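Side-chain contacts in phosphoserine aminotransferase (Bacillus circulans, PDB 2C0R), which catalyses the reversible, pyridoxal phosphate-dependent transamination between phosphoserine and 3-phosphohydroxypyruvate, a step of serine biosynthesis, and the matching reaction of phosphohydroxythreonine: residues A[161-164]-A[169-172]; A[222-225]-A[229-232]. The protein carries 1 engineered substitution. All blocks are in the same frame, centred on the assembly; numbering follows the deposited sequence.

Interaction 1. Residues A[161-164]-A[169-172]; sequences AFPD and PLIG
Phe162 and Pro163 lie on an extended loop that passes Leu170 in the opposite chain direction, the CA atoms of Pro163 and Leu170 8.2 Å apart and no hydrogen bond crossing the gap. Leu170 alone bridges from its side: with CG anti to the backbone N (chi1 179°), its isobutyl group reaches out from the strand, and its two methyls divide the contact. CD1 meets the proline ring at CG of Pro163, 4.0 Å away, the two side chains crossing at about a right angle. CD2 lies 3.7 Å from the carbonyl O of Pro163 and also packs on CB of Phe162 at 4.1 Å. Phe162 thus touches Leu170 by its stem, while its ring goes on to an edge-to-face stack with Phe188. The contact is buried and wholly apolar between side chains; Gln187 NE2 bonds both Phe162 O and Asp164 OD1. Leu148 of strand 143-149 touches Phe162, Pro163 and Leu170. The loop thereby lies on one face of the central mixed sheet of the class-V aminotransferase large domain, where strand 170-173, ending at the cofactor-binding Asp173, runs between 143-149 and 190-194, while Ile171 packs against helix 76-88.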
loop_
_atom_site.group_PDB
_atom_site.type_symbol
_atom_site.label_atom_id
_atom_site.label_comp_id
_atom_site.label_asym_id
_atom_site.label_seq_id
_atom_site.Cartn_x
_atom_site.Cartn_y
_atom_site.Cartn_z
ATOM N N ALA A 161 -2.754 -30.118 -3.009
ATOM C CA ALA A 161 -4.176 -30.199 -3.286
ATOM C C ALA A 161 -4.914 -29.672 -2.059
ATOM O O ALA A 161 -4.362 -29.656 -0.960
ATOM C CB ALA A 161 -4.627 -31.631 -3.553
ATOM N N PHE A 162 -6.141 -29.261 -2.273
ATOM C CA PHE A 162 -6.975 -28.590 -1.285
ATOM C C PHE A 162 -8.240 -29.414 -1.032
ATOM O O PHE A 162 -8.735 -30.131 -1.909
ATOM C CB PHE A 162 -7.342 -27.203 -1.801
ATOM C CG PHE A 162 -6.085 -26.422 -2.189
ATOM C CD1 PHE A 162 -5.857 -26.115 -3.519
ATOM C CD2 PHE A 162 -5.197 -26.018 -1.210
ATOM C CE1 PHE A 162 -4.739 -25.386 -3.891
ATOM C CE2 PHE A 162 -4.056 -25.327 -1.618
ATOM C CZ PHE A 162 -3.796 -25.025 -2.949
ATOM N N PRO A 163 -8.725 -29.267 0.192
ATOM C CA PRO A 163 -9.875 -30.070 0.636
ATOM C C PRO A 163 -11.164 -29.498 0.074
ATOM O O PRO A 163 -11.277 -28.324 -0.288
ATOM C CB PRO A 163 -9.856 -29.858 2.147
ATOM C CG PRO A 163 -9.407 -28.420 2.242
ATOM C CD PRO A 163 -8.254 -28.327 1.240
ATOM N N ASP A 164 -12.163 -30.363 0.017
ATOM C CA ASP A 164 -13.497 -29.919 -0.382
ATOM C C ASP A 164 -14.272 -29.691 0.909
ATOM O O ASP A 164 -14.423 -30.627 1.690
ATOM C CB ASP A 164 -14.157 -30.920 -1.315
ATOM C CG ASP A 164 -13.499 -31.104 -2.669
ATOM O OD1 ASP A 164 -13.091 -30.103 -3.326
ATOM O OD2 ASP A 164 -13.381 -32.271 -3.138
ATOM N N PRO A 169 -17.071 -22.048 3.460
ATOM C CA PRO A 169 -16.102 -21.434 2.562
ATOM C C PRO A 169 -14.671 -21.808 2.910
ATOM O O PRO A 169 -14.212 -21.673 4.044
ATOM C CB PRO A 169 -16.250 -19.939 2.842
ATOM C CG PRO A 169 -17.538 -19.737 3.545
ATOM C CD PRO A 169 -17.858 -21.047 4.203
ATOM N N LEU A 170 -13.934 -22.227 1.874
ATOM C CA LEU A 170 -12.496 -22.431 1.999
ATOM C C LEU A 170 -11.763 -21.149 1.632
ATOM O O LEU A 170 -12.021 -20.505 0.602
ATOM C CB LEU A 170 -12.044 -23.544 1.069
ATOM C CG LEU A 170 -10.555 -23.859 1.063
ATOM C CD1 LEU A 170 -10.058 -24.457 2.378
ATOM C CD2 LEU A 170 -10.196 -24.809 -0.084
ATOM N N ILE A 171 -10.832 -20.783 2.510
ATOM C CA ILE A 171 -10.047 -19.547 2.341
ATOM C C ILE A 171 -8.567 -19.912 2.335
ATOM O O ILE A 171 -8.118 -20.663 3.198
ATOM C CB ILE A 171 -10.375 -18.559 3.460
ATOM C CG1 ILE A 171 -11.871 -18.227 3.395
ATOM C CG2 ILE A 171 -9.495 -17.317 3.389
ATOM C CD1 ILE A 171 -12.289 -17.197 4.440
ATOM N N GLY A 172 -7.811 -19.407 1.371
ATOM C CA GLY A 172 -6.389 -19.794 1.244
ATOM C C GLY A 172 -5.499 -18.550 1.202
ATOM O O GLY A 172 -5.679 -17.673 0.369
#

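Interaction 2. Residues A[222-225]-A[229-232]; sequences PTML and TYVK
Thr229 and Tyr230, near the start of helix 227-232, each give a side-chain hydroxyl to a carbonyl of the short 3-10 segment Thr223-Met224. The tight part lies around Tyr230, whose OH bonds Met224 O at 2.9 Å. This bond lies in the carbonyl plane and on a lone pair (C=O...donor angle 134°). The same Met224 O sits at the ring edge, 3.3 Å from CE1 of Tyr230. Bends at chi2 and chi3 fold Met224 back, leaving its CE 3.2 Å from Tyr230 OH. A phenylalanine in place of Tyr230 would probably leave Met224 O without this donor and the 3-10 segment without one of its two ties to the helix. Thr229 OG1 makes the shorter bond, 2.7 Å to Thr223 O, tilted 25° from the carbonyl plane. CG2 of the partly exposed Thr223 comes within 3.6 Å of Thr229 OG1. The looser side is the methyl contact, Thr223 CG2 to Thr229 CG2 at 4.0 Å, while Thr223 OG1 bonds Glu110 OE1 of the second subunit. Met224 also touches Asn238, a cofactor-binding residue, and Thr79 of the second subunit. The 3-10 segment thus sits at the dimer interface, Tyr230 packing on strand 68-73 and on Met83 of helix 76-88.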
loop_
_atom_site.group_PDB
_atom_site.type_symbol
_atom_site.label_atom_id
_atom_site.label_comp_id
_atom_site.label_asym_id
_atom_site.label_seq_id
_atom_site.Cartn_x
_atom_site.Cartn_y
_atom_site.Cartn_z
ATOM N N PRO A 222 -14.991 -0.972 10.309
ATOM C CA PRO A 222 -14.403 0.173 9.614
ATOM C C PRO A 222 -14.680 -0.042 8.116
ATOM O O PRO A 222 -14.603 -1.149 7.609
ATOM C CB PRO A 222 -12.914 0.109 9.946
ATOM C CG PRO A 222 -12.861 -0.683 11.230
ATOM C CD PRO A 222 -13.986 -1.675 11.156
ATOM N N THR A 223 -15.010 1.063 7.454
ATOM C CA THR A 223 -15.292 1.032 6.023
ATOM C C THR A 223 -14.207 0.304 5.259
ATOM O O THR A 223 -14.465 -0.504 4.376
ATOM C CB THR A 223 -15.463 2.477 5.473
ATOM O OG1 THR A 223 -16.518 3.087 6.222
ATOM C CG2 THR A 223 -15.832 2.465 3.989
ATOM N N MET A 224 -12.980 0.684 5.580
ATOM C CA MET A 224 -11.856 0.113 4.817
ATOM C C MET A 224 -11.615 -1.350 5.159
ATOM O O MET A 224 -10.757 -1.958 4.522
ATOM C CB MET A 224 -10.605 0.960 5.110
ATOM C CG MET A 224 -10.738 2.346 4.492
ATOM S SD MET A 224 -10.916 2.336 2.715
ATOM C CE MET A 224 -9.312 1.628 2.261
ATOM N N LEU A 225 -12.313 -1.895 6.141
ATOM C CA LEU A 225 -12.124 -3.299 6.481
ATOM C C LEU A 225 -13.340 -4.136 6.134
ATOM O O LEU A 225 -13.440 -5.278 6.581
ATOM C CB LEU A 225 -11.760 -3.444 7.959
ATOM C CG LEU A 225 -10.250 -3.191 8.143
ATOM C CD1 LEU A 225 -10.037 -3.041 9.644
ATOM C CD2 LEU A 225 -9.398 -4.290 7.535
ATOM N N THR A 229 -16.945 -2.823 0.605
ATOM C CA THR A 229 -16.354 -1.523 0.173
ATOM C C THR A 229 -15.541 -1.690 -1.094
ATOM O O THR A 229 -15.525 -0.828 -1.970
ATOM C CB THR A 229 -15.437 -0.967 1.275
ATOM O OG1 THR A 229 -16.294 -0.745 2.393
ATOM C CG2 THR A 229 -14.727 0.325 0.828
ATOM N N TYR A 230 -14.755 -2.774 -1.169
ATOM C CA TYR A 230 -13.907 -3.032 -2.351
ATOM C C TYR A 230 -14.763 -3.560 -3.481
ATOM O O TYR A 230 -14.543 -3.131 -4.622
ATOM C CB TYR A 230 -12.747 -3.976 -1.992
ATOM C CG TYR A 230 -11.881 -3.341 -0.920
ATOM C CD1 TYR A 230 -12.139 -3.458 0.426
ATOM C CD2 TYR A 230 -10.769 -2.590 -1.306
ATOM C CE1 TYR A 230 -11.346 -2.880 1.381
ATOM C CE2 TYR A 230 -9.951 -1.980 -0.351
ATOM C CZ TYR A 230 -10.253 -2.129 0.982
ATOM O OH TYR A 230 -9.453 -1.533 1.941
ATOM N N VAL A 231 -15.731 -4.455 -3.183
ATOM C CA VAL A 231 -16.504 -5.004 -4.273
ATOM C C VAL A 231 -17.340 -3.910 -4.930
ATOM O O VAL A 231 -17.322 -3.736 -6.133
ATOM C CB VAL A 231 -17.402 -6.157 -3.810
ATOM C CG1 VAL A 231 -18.317 -6.586 -4.963
ATOM C CG2 VAL A 231 -16.553 -7.310 -3.269
ATOM N N LYS A 232 -18.084 -3.162 -4.131
ATOM C CA LYS A 232 -19.047 -2.202 -4.660
ATOM C C LYS A 232 -18.357 -1.056 -5.363
ATOM O O LYS A 232 -18.962 -0.422 -6.205
ATOM C CB LYS A 232 -19.914 -1.665 -3.502
ATOM C CG LYS A 232 -20.791 -2.806 -2.955
ATOM C CD LYS A 232 -21.677 -2.319 -1.808
ATOM C CE LYS A 232 -22.889 -3.273 -1.712
ATOM N NZ LYS A 232 -22.479 -4.520 -2.475
#

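How the interactions relate
Along the chain the two contacts come in series, neither nested nor crossed. Interaction 1 closes a loop of four intervening residues ahead of strand 170-173, whose last residue is the cofactor-binding Asp173. The chain then adds strand 190-194, passes Gln196 and Lys197 of the cofactor pocket, and returns through strand 205-210. Interaction 2 next closes a short connection, three residues of which two are already helical, at the start of helix 227-232. The centres of interactions 1 and 2 are 24 Å apart, and the two do not touch. Interaction 1 ties a loop to the middle of the sheet within one subunit; interaction 2 joins the 3-10 segment at the dimer interface to helix 227-232, beside strand 68-73, the sheet's border within this chain.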